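Local structure of putative glycosyl hydrolase (Bacteroides thetaiotaomicron VPI-5482, 3K11) at residues A49-K54 with A70-G75; R110-A115 with E162-D167; Q420-A425 with P438-D443. The protein is of unconfirmed function but probably acts as a hydrolase, perhaps on glycosidic bonds. One frame throughout, in Å; residues are numbered along the deposited sequence.

Overall arrangement
The three contacts follow one another along the chain, each closing before the next opens. Contacts 1 and 2 lie on the same side of the chain's centre, with their own centres about 18 Å apart, and they meet at helix 101-128, which carries 110-115. Phe-113 and Arg-110 of that helix touch Ala-49, and Phe-113 also touches Leu-72, so the small sheet of contact 1 rests on the helix that contact 2 ties to the 162-167 loop. Contact 3 lies on the opposite side, its centre about 55 Å from that of contact 1 and about 50 Å from that of contact 2. It joins the hairpin after helix 400-416 to the C-terminal tail, next to another subunit.

Contact 1: residues A49-K54 with A70-G75; sequences ARVVDK and AQLERG
Strands 51-53 and 70-72 pair antiparallel, their short axes 134° apart and 4.5 Å from each other at closest approach. Val-52 and Gln-71 form the hydrogen-bonded pair: Val-52 N gives to Gln-71 O at 2.8 Å, and Gln-71 N gives back to Val-52 O at 2.9 Å. Beyond the strand ends, Glu-73 N gives a nearly straight bond to Arg-50 O at 2.9 Å. The Arg-50 and Glu-73 side chains then run side by side, pointing the same way. Arg-50 NH1 meets the syn side of Glu-73 OE1 at 3.1 Å in a salt bridge. The carboxylate oxygen lies near the guanidinium plane, although the two groups are turned 54° to each other. Glu-73 CG stands anti to the backbone N (chi1 -179°), which carries the extended chain out alongside the arginine. Next to it, Val-52 CG1 packs on Glu-73 CB at 3.8 Å. Lys-54 CB lies against the Gln-71 amide, 3.5 Å from CD, while the lysine NZ goes on to bond Asp-68 O. Away from Val-52 and Gln-71, Val-51 CG1 touches Ala-70 CB at 3.7 Å. Strand 51-53 is the middle one of a three-stranded antiparallel sheet. Strand 59-60 flanks it on the side away from 70-72, and Ile-60 touches Val-51 and Ala-70. Leu-72 packs on Phe-113 of helix 101-128 and on Gln-134 and Leu-135 of helix 133-139.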
ATOM      1  N   ALA A  49     -25.180  -4.055 -39.034  1.00 26.06           N
ATOM      2  CA  ALA A  49     -25.176  -5.413 -39.548  1.00 25.95           C
ATOM      3  C   ALA A  49     -25.449  -5.369 -41.035  1.00 24.82           C
ATOM      4  O   ALA A  49     -26.537  -5.725 -41.477  1.00 24.75           O
ATOM      5  CB  ALA A  49     -26.230  -6.266 -38.792  1.00 24.11           C
ATOM      6  N   ARG A  50     -24.478  -4.901 -41.819  1.00 23.38           N
ATOM      7  CA  ARG A  50     -24.626  -4.833 -43.272  1.00 23.38           C
ATOM      8  C   ARG A  50     -23.310  -5.105 -43.931  1.00 21.73           C
ATOM      9  O   ARG A  50     -22.251  -4.896 -43.325  1.00 22.50           O
ATOM     10  CB  ARG A  50     -24.992  -3.419 -43.757  1.00 25.75           C
ATOM     11  CG  ARG A  50     -26.004  -2.707 -42.960  1.00 31.89           C
ATOM     12  CD  ARG A  50     -26.435  -1.406 -43.621  1.00 30.48           C
ATOM     13  NE  ARG A  50     -27.589  -0.903 -42.905  1.00 32.70           N
ATOM     14  CZ  ARG A  50     -27.539  -0.165 -41.813  1.00 31.80           C
ATOM     15  NH1 ARG A  50     -26.386   0.255 -41.313  1.00 31.45           N
ATOM     16  NH2 ARG A  50     -28.671   0.235 -41.256  1.00 41.75           N
ATOM     17  N   VAL A  51     -23.402  -5.527 -45.182  1.00 20.86           N
ATOM     18  CA  VAL A  51     -22.252  -5.691 -46.073  1.00 21.83           C
ATOM     19  C   VAL A  51     -22.228  -4.491 -47.010  1.00 22.32           C
ATOM     20  O   VAL A  51     -23.255  -4.107 -47.566  1.00 20.86           O
ATOM     21  CB  VAL A  51     -22.319  -7.019 -46.864  1.00 21.61           C
ATOM     22  CG1 VAL A  51     -21.174  -7.158 -47.854  1.00 20.70           C
ATOM     23  CG2 VAL A  51     -22.328  -8.209 -45.861  1.00 21.49           C
ATOM     24  N   VAL A  52     -21.047  -3.892 -47.186  1.00 21.71           N
ATOM     25  CA  VAL A  52     -20.913  -2.767 -48.101  1.00 20.07           C
ATOM     26  C   VAL A  52     -19.672  -2.952 -48.968  1.00 23.03           C
ATOM     27  O   VAL A  52     -18.789  -3.739 -48.656  1.00 21.20           O
ATOM     28  CB  VAL A  52     -20.751  -1.428 -47.340  1.00 21.89           C
ATOM     29  CG1 VAL A  52     -21.945  -1.171 -46.398  1.00 18.79           C
ATOM     30  CG2 VAL A  52     -19.446  -1.424 -46.543  1.00 18.28           C
ATOM     31  N   ASP A  53     -19.631  -2.210 -50.060  1.00 22.39           N
ATOM     32  CA  ASP A  53     -18.442  -2.103 -50.894  1.00 22.35           C
ATOM     33  C   ASP A  53     -17.407  -1.290 -50.122  1.00 24.76           C
ATOM     34  O   ASP A  53     -17.695  -0.177 -49.632  1.00 24.78           O
ATOM     35  CB  ASP A  53     -18.788  -1.404 -52.178  1.00 22.86           C
ATOM     36  CG  ASP A  53     -17.582  -1.259 -53.092  1.00 27.00           C
ATOM     37  OD1 ASP A  53     -16.680  -0.448 -52.791  1.00 24.48           O
ATOM     38  OD2 ASP A  53     -17.569  -1.946 -54.104  1.00 29.49           O
ATOM     39  N   LYS A  54     -16.214  -1.855 -49.985  1.00 21.55           N
ATOM     40  CA  LYS A  54     -15.189  -1.247 -49.173  1.00 25.41           C
ATOM     41  C   LYS A  54     -14.678   0.080 -49.716  1.00 24.31           C
ATOM     42  O   LYS A  54     -14.118   0.859 -48.957  1.00 27.82           O
ATOM     43  CB  LYS A  54     -14.015  -2.204 -48.968  1.00 29.18           C
ATOM     44  CG  LYS A  54     -13.241  -2.488 -50.201  1.00 30.84           C
ATOM     45  CD  LYS A  54     -12.268  -3.629 -49.953  1.00 34.66           C
ATOM     46  CE  LYS A  54     -11.420  -3.920 -51.187  1.00 45.00           C
ATOM     47  NZ  LYS A  54     -10.643  -5.218 -51.076  1.00 47.27           N
ATOM     48  N   ALA A  70     -16.347  -6.684 -50.940  1.00 26.08           N
ATOM     49  CA  ALA A  70     -17.343  -6.688 -49.857  1.00 25.39           C
ATOM     50  C   ALA A  70     -16.679  -6.733 -48.489  1.00 25.66           C
ATOM     51  O   ALA A  70     -15.675  -7.462 -48.298  1.00 22.53           O
ATOM     52  CB  ALA A  70     -18.294  -7.883 -50.025  1.00 24.80           C
ATOM     53  N   GLN A  71     -17.222  -5.951 -47.533  1.00 20.95           N
ATOM     54  CA  GLN A  71     -16.791  -6.021 -46.168  1.00 22.62           C
ATOM     55  C   GLN A  71     -17.981  -5.709 -45.269  1.00 21.98           C
ATOM     56  O   GLN A  71     -18.952  -5.095 -45.703  1.00 22.06           O
ATOM     57  CB  GLN A  71     -15.674  -5.033 -45.888  1.00 22.20           C
ATOM     58  CG  GLN A  71     -16.099  -3.590 -46.037  1.00 22.18           C
ATOM     59  CD  GLN A  71     -15.046  -2.599 -45.615  1.00 29.98           C
ATOM     60  OE1 GLN A  71     -13.865  -2.940 -45.454  1.00 28.12           O
ATOM     61  NE2 GLN A  71     -15.473  -1.361 -45.404  1.00 25.50           N
ATOM     62  N   LEU A  72     -17.880  -6.083 -44.017  1.00 23.04           N
ATOM     63  CA  LEU A  72     -18.873  -5.655 -43.040  1.00 23.31           C
ATOM     64  C   LEU A  72     -18.709  -4.138 -42.890  1.00 23.48           C
ATOM     65  O   LEU A  72     -17.581  -3.631 -42.829  1.00 22.73           O
ATOM     66  CB  LEU A  72     -18.628  -6.355 -41.709  1.00 24.71           C
ATOM     67  CG  LEU A  72     -18.680  -7.893 -41.684  1.00 24.61           C
ATOM     68  CD1 LEU A  72     -18.508  -8.397 -40.301  1.00 23.41           C
ATOM     69  CD2 LEU A  72     -20.015  -8.366 -42.324  1.00 21.50           C
ATOM     70  N   GLU A  73     -19.814  -3.417 -42.858  1.00 22.52           N
ATOM     71  CA  GLU A  73     -19.772  -1.968 -42.675  1.00 22.20           C
ATOM     72  C   GLU A  73     -19.044  -1.643 -41.374  1.00 22.86           C
ATOM     73  O   GLU A  73     -19.326  -2.245 -40.319  1.00 24.24           O
ATOM     74  CB  GLU A  73     -21.205  -1.398 -42.640  1.00 23.89           C
ATOM     75  CG  GLU A  73     -21.194   0.106 -42.464  1.00 23.87           C
ATOM     76  CD  GLU A  73     -22.542   0.722 -42.456  1.00 25.80           C
ATOM     77  OE1 GLU A  73     -23.536  -0.015 -42.426  1.00 24.77           O
ATOM     78  OE2 GLU A  73     -22.591   1.970 -42.427  1.00 27.81           O
ATOM     79  N   ARG A  74     -18.117  -0.689 -41.415  1.00 22.23           N
ATOM     80  CA  ARG A  74     -17.341  -0.409 -40.240  1.00 22.22           C
ATOM     81  C   ARG A  74     -18.033   0.627 -39.370  1.00 25.64           C
ATOM     82  O   ARG A  74     -18.132   1.781 -39.748  1.00 28.58           O
ATOM     83  CB  ARG A  74     -15.968   0.096 -40.644  1.00 23.59           C
ATOM     84  CG  ARG A  74     -15.189  -0.806 -41.578  1.00 27.41           C
ATOM     85  CD  ARG A  74     -14.931  -2.074 -40.960  1.00 27.48           C
ATOM     86  NE  ARG A  74     -13.847  -2.852 -41.571  1.00 28.59           N
ATOM     87  CZ  ARG A  74     -13.942  -4.096 -42.042  1.00 30.88           C
ATOM     88  NH1 ARG A  74     -15.110  -4.719 -42.175  1.00 27.12           N
ATOM     89  NH2 ARG A  74     -12.846  -4.722 -42.415  1.00 30.49           N
ATOM     90  N   GLY A  75     -18.558   0.206 -38.242  1.00 25.53           N
ATOM     91  CA  GLY A  75     -19.043   1.125 -37.203  1.00 26.17           C
ATOM     92  C   GLY A  75     -17.905   1.283 -36.213  1.00 28.38           C
ATOM     93  O   GLY A  75     -16.795   0.881 -36.506  1.00 30.97           O
TER

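Contact 2: residues R110-A115 with E162-D167; sequences RFRFLA and ESLPVD. With EDO (1,2-ethanediol), chain P.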
ATOM      1  N   ARG A 110     -27.776  -9.620 -34.947  1.00 24.66           N
ATOM      2  CA  ARG A 110     -26.348  -9.720 -35.296  1.00 24.35           C
ATOM      3  C   ARG A 110     -25.908 -11.153 -35.570  1.00 25.60           C
ATOM      4  O   ARG A 110     -25.172 -11.409 -36.526  1.00 24.19           O
ATOM      5  CB  ARG A 110     -25.464  -9.075 -34.225  1.00 26.91           C
ATOM      6  CG  ARG A 110     -25.731  -7.579 -33.970  1.00 27.59           C
ATOM      7  CD  ARG A 110     -25.846  -6.796 -35.225  1.00 30.09           C
ATOM      8  NE  ARG A 110     -25.853  -5.341 -34.983  1.00 33.48           N
ATOM      9  CZ  ARG A 110     -26.917  -4.627 -34.630  1.00 34.12           C
ATOM     10  NH1 ARG A 110     -28.082  -5.208 -34.352  1.00 31.52           N
ATOM     11  NH2 ARG A 110     -26.814  -3.316 -34.525  1.00 28.51           N
ATOM     12  N   PHE A 111     -26.354 -12.085 -34.734  1.00 25.60           N
ATOM     13  CA  PHE A 111     -26.017 -13.494 -34.955  1.00 25.48           C
ATOM     14  C   PHE A 111     -26.615 -14.064 -36.222  1.00 24.44           C
ATOM     15  O   PHE A 111     -25.962 -14.813 -36.939  1.00 25.05           O
ATOM     16  CB  PHE A 111     -26.439 -14.371 -33.750  1.00 24.48           C
ATOM     17  CG  PHE A 111     -25.596 -14.204 -32.508  1.00 25.39           C
ATOM     18  CD1 PHE A 111     -24.393 -13.515 -32.521  1.00 22.92           C
ATOM     19  CD2 PHE A 111     -25.982 -14.850 -31.341  1.00 28.82           C
ATOM     20  CE1 PHE A 111     -23.633 -13.441 -31.408  1.00 25.50           C
ATOM     21  CE2 PHE A 111     -25.181 -14.763 -30.200  1.00 21.48           C
ATOM     22  CZ  PHE A 111     -24.057 -14.037 -30.239  1.00 21.13           C
ATOM     23  N   ARG A 112     -27.858 -13.714 -36.523  1.00 24.79           N
ATOM     24  CA  ARG A 112     -28.478 -14.214 -37.748  1.00 23.72           C
ATOM     25  C   ARG A 112     -27.771 -13.638 -38.989  1.00 25.74           C
ATOM     26  O   ARG A 112     -27.634 -14.324 -39.985  1.00 23.75           O
ATOM     27  CB  ARG A 112     -29.975 -13.903 -37.770  1.00 25.01           C
ATOM     28  CG  ARG A 112     -30.724 -14.753 -36.776  1.00 25.58           C
ATOM     29  CD  ARG A 112     -32.163 -14.352 -36.618  1.00 22.05           C
ATOM     30  NE  ARG A 112     -32.736 -15.142 -35.540  1.00 23.81           N
ATOM     31  CZ  ARG A 112     -33.247 -16.363 -35.679  1.00 28.08           C
ATOM     32  NH1 ARG A 112     -33.321 -16.941 -36.859  1.00 23.98           N
ATOM     33  NH2 ARG A 112     -33.699 -17.008 -34.626  1.00 26.63           N
ATOM     34  N   PHE A 113     -27.319 -12.384 -38.896  1.00 23.90           N
ATOM     35  CA  PHE A 113     -26.619 -11.711 -39.962  1.00 22.81           C
ATOM     36  C   PHE A 113     -25.284 -12.402 -40.187  1.00 25.26           C
ATOM     37  O   PHE A 113     -24.925 -12.709 -41.306  1.00 22.30           O
ATOM     38  CB  PHE A 113     -26.394 -10.235 -39.599  1.00 25.13           C
ATOM     39  CG  PHE A 113     -25.400  -9.530 -40.499  1.00 21.43           C
ATOM     40  CD1 PHE A 113     -25.737  -9.240 -41.818  1.00 20.01           C
ATOM     41  CD2 PHE A 113     -24.152  -9.174 -40.038  1.00 24.59           C
ATOM     42  CE1 PHE A 113     -24.838  -8.591 -42.653  1.00 21.38           C
ATOM     43  CE2 PHE A 113     -23.244  -8.524 -40.853  1.00 23.50           C
ATOM     44  CZ  PHE A 113     -23.585  -8.230 -42.167  1.00 23.96           C
ATOM     45  N   LEU A 114     -24.529 -12.632 -39.129  1.00 21.86           N
ATOM     46  CA  LEU A 114     -23.239 -13.309 -39.279  1.00 22.75           C
ATOM     47  C   LEU A 114     -23.419 -14.725 -39.848  1.00 23.32           C
ATOM     48  O   LEU A 114     -22.635 -15.151 -40.702  1.00 24.68           O
ATOM     49  CB  LEU A 114     -22.500 -13.354 -37.953  1.00 23.94           C
ATOM     50  CG  LEU A 114     -21.978 -12.013 -37.415  1.00 26.83           C
ATOM     51  CD1 LEU A 114     -21.359 -12.227 -36.033  1.00 24.04           C
ATOM     52  CD2 LEU A 114     -20.987 -11.348 -38.393  1.00 23.59           C
ATOM     53  N   ALA A 115     -24.432 -15.447 -39.369  1.00 24.78           N
ATOM     54  CA  ALA A 115     -24.746 -16.811 -39.906  1.00 24.63           C
ATOM     55  C   ALA A 115     -25.092 -16.775 -41.384  1.00 26.09           C
ATOM     56  O   ALA A 115     -24.718 -17.668 -42.168  1.00 23.21           O
ATOM     57  CB  ALA A 115     -25.909 -17.454 -39.106  1.00 24.72           C
ATOM     58  N   GLU A 162     -33.927 -22.616 -30.652  1.00 28.23           N
ATOM     59  CA  GLU A 162     -33.510 -23.608 -31.612  1.00 31.22           C
ATOM     60  C   GLU A 162     -33.577 -23.089 -33.041  1.00 29.00           C
ATOM     61  O   GLU A 162     -32.988 -23.683 -33.914  1.00 32.95           O
ATOM     62  CB  GLU A 162     -34.404 -24.876 -31.482  1.00 32.80           C
ATOM     63  N   SER A 163     -34.302 -22.003 -33.303  1.00 26.84           N
ATOM     64  CA  SER A 163     -34.354 -21.465 -34.663  1.00 27.67           C
ATOM     65  C   SER A 163     -33.117 -20.622 -35.020  1.00 27.47           C
ATOM     66  O   SER A 163     -32.967 -20.234 -36.155  1.00 29.57           O
ATOM     67  CB  SER A 163     -35.593 -20.618 -34.868  1.00 27.07           C
ATOM     68  OG  SER A 163     -35.487 -19.342 -34.287  1.00 28.70           O
ATOM     69  N   LEU A 164     -32.260 -20.338 -34.052  1.00 26.24           N
ATOM     70  CA  LEU A 164     -31.073 -19.491 -34.284  1.00 25.80           C
ATOM     71  C   LEU A 164     -30.029 -20.306 -35.054  1.00 25.78           C
ATOM     72  O   LEU A 164     -29.472 -21.276 -34.510  1.00 26.06           O
ATOM     73  CB  LEU A 164     -30.508 -19.028 -32.939  1.00 25.44           C
ATOM     74  CG  LEU A 164     -29.351 -18.045 -33.044  1.00 21.79           C
ATOM     75  CD1 LEU A 164     -29.797 -16.711 -33.652  1.00 22.88           C
ATOM     76  CD2 LEU A 164     -28.660 -17.832 -31.659  1.00 24.69           C
ATOM     77  N   PRO A 165     -29.751 -19.946 -36.322  1.00 26.04           N
ATOM     78  CA  PRO A 165     -28.958 -20.842 -37.151  1.00 25.21           C
ATOM     79  C   PRO A 165     -27.433 -20.697 -37.014  1.00 24.82           C
ATOM     80  O   PRO A 165     -26.711 -20.609 -38.017  1.00 26.87           O
ATOM     81  CB  PRO A 165     -29.475 -20.515 -38.561  1.00 27.50           C
ATOM     82  CG  PRO A 165     -29.687 -19.073 -38.492  1.00 26.97           C
ATOM     83  CD  PRO A 165     -30.198 -18.772 -37.097  1.00 27.87           C
ATOM     84  N   VAL A 166     -26.946 -20.789 -35.779  1.00 24.62           N
ATOM     85  CA  VAL A 166     -25.532 -20.566 -35.471  1.00 24.56           C
ATOM     86  C   VAL A 166     -24.732 -21.848 -35.201  1.00 25.42           C
ATOM     87  O   VAL A 166     -23.552 -21.787 -34.827  1.00 25.10           O
ATOM     88  CB  VAL A 166     -25.371 -19.580 -34.297  1.00 26.18           C
ATOM     89  CG1 VAL A 166     -25.792 -18.167 -34.693  1.00 21.88           C
ATOM     90  CG2 VAL A 166     -26.076 -20.063 -33.030  1.00 20.93           C
ATOM     91  N   ASP A 167     -25.306 -23.020 -35.484  1.00 23.53           N
ATOM     92  CA  ASP A 167     -24.565 -24.251 -35.203  1.00 25.18           C
ATOM     93  C   ASP A 167     -23.287 -24.333 -36.020  1.00 25.32           C
ATOM     94  O   ASP A 167     -22.270 -24.763 -35.500  1.00 24.41           O
ATOM     95  CB  ASP A 167     -25.388 -25.504 -35.448  1.00 27.00           C
ATOM     96  CG  ASP A 167     -24.628 -26.765 -35.019  1.00 33.12           C
ATOM     97  OD1 ASP A 167     -24.351 -26.910 -33.812  1.00 27.22           O
ATOM     98  OD2 ASP A 167     -24.253 -27.571 -35.899  1.00 27.51           O
TER
HETATM   99  C1  EDO P  15     -36.232 -23.459 -27.866  1.00 64.37           C
HETATM  100  O1  EDO P  15     -36.006 -23.244 -29.244  1.00 59.21           O
HETATM  101  C2  EDO P  15     -35.080 -24.299 -27.355  1.00 67.06           C
HETATM  102  O2  EDO P  15     -34.971 -23.963 -25.977  1.00 77.61           O
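Arg-112 reaches from helix 101-128 across the 162-167 loop and supplies the polar part of the contact. Its NH2 gives a hydrogen bond to Ser-163 OG at 3.0 Å, with the oxygen close to the guanidinium plane. A weak, bent bond runs from Arg-112 NH1 to Ser-163 O at 3.4 Å. One guanidinium face lies over Leu-164 CA and Pro-165 CD. Asp-161 adds a salt bridge to NH2 and also bonds Ser-163 OG, while Gln-108 takes NE. A leucine in place of Arg-112 would probably cost Asp-161 this salt bridge and Ser-163 OG this donor. The loop is the link between helices 148-160 and 167-180, and Pro-165 is the centre of an inverse gamma turn in it. Val-166 is the N-cap residue of the second helix. The apolar part lies along the same side of helix 101-128. Phe-111 meets Leu-164 edge-on, its CD2 4.0 Å from Leu-164 CD2. Val-166 CG1 packs on Phe-111 CB, also at 4.0 Å. Leu-164 CD1 rests on Arg-112 CG at 3.8 Å. One turn on from Phe-111, the Ala-115 methyl CB lies 4.2 Å from Pro-165 CG.

Contact 3: residues Q420-A425 with P438-D443; sequences QMNDSA and PIFAVD. With EDO (1,2-ethanediol), chain J.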
ATOM      1  N   GLN A 420     -30.980   0.407   1.736  1.00 25.87           N
ATOM      2  CA  GLN A 420     -31.461   1.624   2.301  1.00 26.19           C
ATOM      3  C   GLN A 420     -30.319   2.329   3.021  1.00 24.27           C
ATOM      4  O   GLN A 420     -29.415   1.706   3.578  1.00 24.44           O
ATOM      5  CB  GLN A 420     -32.609   1.274   3.268  1.00 25.96           C
ATOM      6  CG  GLN A 420     -33.218   2.425   3.978  1.00 34.12           C
ATOM      7  CD  GLN A 420     -34.600   2.123   4.542  1.00 27.77           C
ATOM      8  OE1 GLN A 420     -35.182   1.064   4.277  1.00 34.09           O
ATOM      9  NE2 GLN A 420     -35.120   3.056   5.355  1.00 27.11           N
HETATM   10  N   MSE A 421     -30.365   3.649   3.013  1.00 24.30           N
HETATM   11  CA  MSE A 421     -29.381   4.435   3.716  1.00 24.90           C
HETATM   12  C   MSE A 421     -29.646   4.298   5.220  1.00 24.26           C
HETATM   13  O   MSE A 421     -30.793   4.334   5.688  1.00 22.41           O
HETATM   14  CB  MSE A 421     -29.472   5.904   3.255  1.00 24.64           C
HETATM   15  CG  MSE A 421     -29.047   6.119   1.784  1.00 27.08           C
HETATM   16 SE   MSE A 421     -27.162   6.080   1.671  0.75 27.90          SE
HETATM   17  CE  MSE A 421     -26.733   7.711   2.437  1.00 36.72           C
ATOM     18  N   ASN A 422     -28.579   4.109   5.973  1.00 22.20           N
ATOM     19  CA  ASN A 422     -28.639   4.030   7.425  1.00 22.25           C
ATOM     20  C   ASN A 422     -27.403   4.732   7.958  1.00 23.75           C
ATOM     21  O   ASN A 422     -26.291   4.325   7.672  1.00 25.03           O
ATOM     22  CB  ASN A 422     -28.699   2.567   7.871  1.00 23.90           C
ATOM     23  CG  ASN A 422     -29.062   2.422   9.314  1.00 22.73           C
ATOM     24  OD1 ASN A 422     -28.873   3.346  10.110  1.00 25.05           O
ATOM     25  ND2 ASN A 422     -29.577   1.257   9.675  1.00 21.28           N
ATOM     26  N   ASP A 423     -27.588   5.799   8.722  1.00 22.97           N
ATOM     27  CA  ASP A 423     -26.415   6.527   9.249  1.00 23.90           C
ATOM     28  C   ASP A 423     -25.486   6.984   8.105  1.00 26.58           C
ATOM     29  O   ASP A 423     -24.287   7.011   8.259  1.00 25.08           O
ATOM     30  CB  ASP A 423     -25.709   5.590  10.244  1.00 23.76           C
ATOM     31  CG  ASP A 423     -25.135   6.277  11.430  1.00 27.67           C
ATOM     32  OD1 ASP A 423     -25.207   7.514  11.552  1.00 26.72           O
ATOM     33  OD2 ASP A 423     -24.589   5.532  12.238  1.00 24.30           O
ATOM     34  N   SER A 424     -26.075   7.371   6.956  1.00 24.19           N
ATOM     35  CA  SER A 424     -25.374   7.961   5.830  1.00 25.29           C
ATOM     36  C   SER A 424     -24.594   6.958   5.004  1.00 23.54           C
ATOM     37  O   SER A 424     -23.837   7.365   4.116  1.00 22.61           O
ATOM     38  CB  SER A 424     -24.418   9.089   6.292  1.00 28.60           C
ATOM     39  OG  SER A 424     -25.095  10.118   6.988  1.00 28.21           O
ATOM     40  N   ALA A 425     -24.759   5.665   5.294  1.00 22.72           N
ATOM     41  CA  ALA A 425     -24.083   4.573   4.557  1.00 22.24           C
ATOM     42  C   ALA A 425     -25.131   3.691   3.866  1.00 23.15           C
ATOM     43  O   ALA A 425     -26.176   3.412   4.432  1.00 23.27           O
ATOM     44  CB  ALA A 425     -23.250   3.694   5.541  1.00 21.14           C
ATOM     45  N   PRO A 438     -33.414   8.247   9.226  1.00 30.98           N
ATOM     46  CA  PRO A 438     -32.050   8.184   8.673  1.00 29.73           C
ATOM     47  C   PRO A 438     -31.131   7.176   9.335  1.00 27.73           C
ATOM     48  O   PRO A 438     -30.148   6.760   8.716  1.00 24.20           O
ATOM     49  CB  PRO A 438     -31.486   9.574   8.980  1.00 32.42           C
ATOM     50  CG  PRO A 438     -32.612  10.405   9.232  1.00 37.84           C
ATOM     51  CD  PRO A 438     -33.719   9.588   9.748  1.00 31.20           C
ATOM     52  N   ILE A 439     -31.354   6.913  10.617  1.00 26.74           N
ATOM     53  CA  ILE A 439     -30.539   5.986  11.415  1.00 27.39           C
ATOM     54  C   ILE A 439     -31.575   5.076  12.103  1.00 26.65           C
ATOM     55  O   ILE A 439     -32.550   5.570  12.691  1.00 28.26           O
ATOM     56  CB  ILE A 439     -29.726   6.718  12.543  1.00 27.75           C
ATOM     57  CG1 ILE A 439     -28.814   7.840  11.961  1.00 31.41           C
ATOM     58  CG2 ILE A 439     -28.932   5.712  13.378  1.00 30.72           C
ATOM     59  CD1 ILE A 439     -28.051   8.699  13.046  1.00 29.71           C
ATOM     60  N   PHE A 440     -31.369   3.760  12.044  1.00 24.97           N
ATOM     61  CA  PHE A 440     -32.294   2.828  12.650  1.00 25.56           C
ATOM     62  C   PHE A 440     -31.674   1.456  12.909  1.00 25.83           C
ATOM     63  O   PHE A 440     -30.683   1.064  12.255  1.00 26.51           O
ATOM     64  CB  PHE A 440     -33.522   2.639  11.742  1.00 28.19           C
ATOM     65  CG  PHE A 440     -33.202   2.045  10.398  1.00 25.63           C
ATOM     66  CD1 PHE A 440     -32.870   2.859   9.334  1.00 31.18           C
ATOM     67  CD2 PHE A 440     -33.228   0.668  10.198  1.00 30.04           C
ATOM     68  CE1 PHE A 440     -32.560   2.321   8.096  1.00 21.89           C
ATOM     69  CE2 PHE A 440     -32.930   0.109   8.950  1.00 27.51           C
ATOM     70  CZ  PHE A 440     -32.573   0.921   7.901  1.00 25.13           C
ATOM     71  N   ALA A 441     -32.297   0.767  13.871  1.00 27.62           N
ATOM     72  CA  ALA A 441     -32.002  -0.596  14.222  1.00 26.37           C
ATOM     73  C   ALA A 441     -32.991  -1.488  13.502  1.00 28.76           C
ATOM     74  O   ALA A 441     -34.156  -1.095  13.268  1.00 28.51           O
ATOM     75  CB  ALA A 441     -32.093  -0.782  15.763  1.00 26.63           C
ATOM     76  N   VAL A 442     -32.534  -2.675  13.114  1.00 28.88           N
ATOM     77  CA  VAL A 442     -33.386  -3.684  12.494  1.00 37.54           C
ATOM     78  C   VAL A 442     -34.276  -4.323  13.595  1.00 42.97           C
ATOM     79  O   VAL A 442     -33.772  -4.788  14.649  1.00 43.28           O
ATOM     80  CB  VAL A 442     -32.540  -4.752  11.811  1.00 34.73           C
ATOM     81  CG1 VAL A 442     -33.405  -5.829  11.192  1.00 35.40           C
ATOM     82  CG2 VAL A 442     -31.683  -4.107  10.765  1.00 25.96           C
ATOM     83  N   ASP A 443     -35.578  -4.372  13.350  1.00 48.75           N
ATOM     84  CA  ASP A 443     -36.518  -5.009  14.317  1.00 55.48           C
ATOM     85  C   ASP A 443     -36.303  -6.538  14.554  1.00 60.44           C
ATOM     86  O   ASP A 443     -35.716  -7.242  13.717  1.00 59.76           O
ATOM     87  CB  ASP A 443     -37.986  -4.738  13.915  1.00 56.72           C
ATOM     88  CG  ASP A 443     -38.402  -3.266  14.107  1.00 63.36           C
ATOM     89  OD1 ASP A 443     -37.542  -2.390  14.373  1.00 71.12           O
ATOM     90  OD2 ASP A 443     -39.618  -2.983  13.987  1.00 76.88           O
TER
HETATM   91  C1  EDO J   9     -22.844   8.638  14.432  1.00 41.11           C
HETATM   92  O1  EDO J   9     -23.177   8.629  13.035  1.00 44.53           O
HETATM   93  C2  EDO J   9     -22.668   7.240  14.985  1.00 31.40           C
HETATM   94  O2  EDO J   9     -23.733   6.447  14.476  1.00 37.91           O
HETATM   95  O   HOH W   1     -28.893   7.764   6.514  1.00 25.60           O
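Asn-422 lays its side-chain amide over one face of the Phe-440 ring, the two planes 18° apart. Its ND2 sits over the ring centre, 3.5 Å from Phe-440 CZ. The same amide grips the Phe-440 backbone at both ends. ND2 gives to Phe-440 O at 2.8 Å, with that oxygen near the amide plane, and Phe-440 N gives to Asn-422 OD1 at 3.2 Å. The second bond is the longer, and its donor stands above the carbonyl plane of the asparagine. Phe-440 CG lies between its own backbone N and carbonyl carbon (chi1 63°), which folds the ring back against the amide that holds its backbone. Tyr-429 OH is a further partner of Asn-422 ND2, and the Tyr-429 ring meets that of Phe-440. The ring edge points at Met-421 O, and Gln-420 NE2 approaches the ring obliquely, 3.8 Å from Phe-440 CE1. The polar ends of Gln-420 are held by others: OE1 by Lys-432 NZ, and NE2 gives to Thr-435 O.

At the turn, Asp-423 N gives to Pro-438 O at 2.7 Å, in the carbonyl plane. A water that donates to this same oxygen accepts from Ser-424 N, so Pro-438 O is linked directly to Asp-423 N and through the water to Ser-424 N. Ile-439 CD1 lies beside the carboxylate, 3.4 Å from Asp-423 OD1. The two Asp-423 oxygens each accept from a hydroxyl of a 1,2-ethanediol, probably from the crystallisation liquor, and OD2 also forms a salt bridge with Arg-193 of the third subunit.

Residues 422-425 make the type I' turn of a two-stranded hairpin, 420-422 with 425-427, which follows helix 400-416. The C-terminal segment lies along strand 420-422 and its turn, and Val-442 continues from there into backbone bonds with the third subunit.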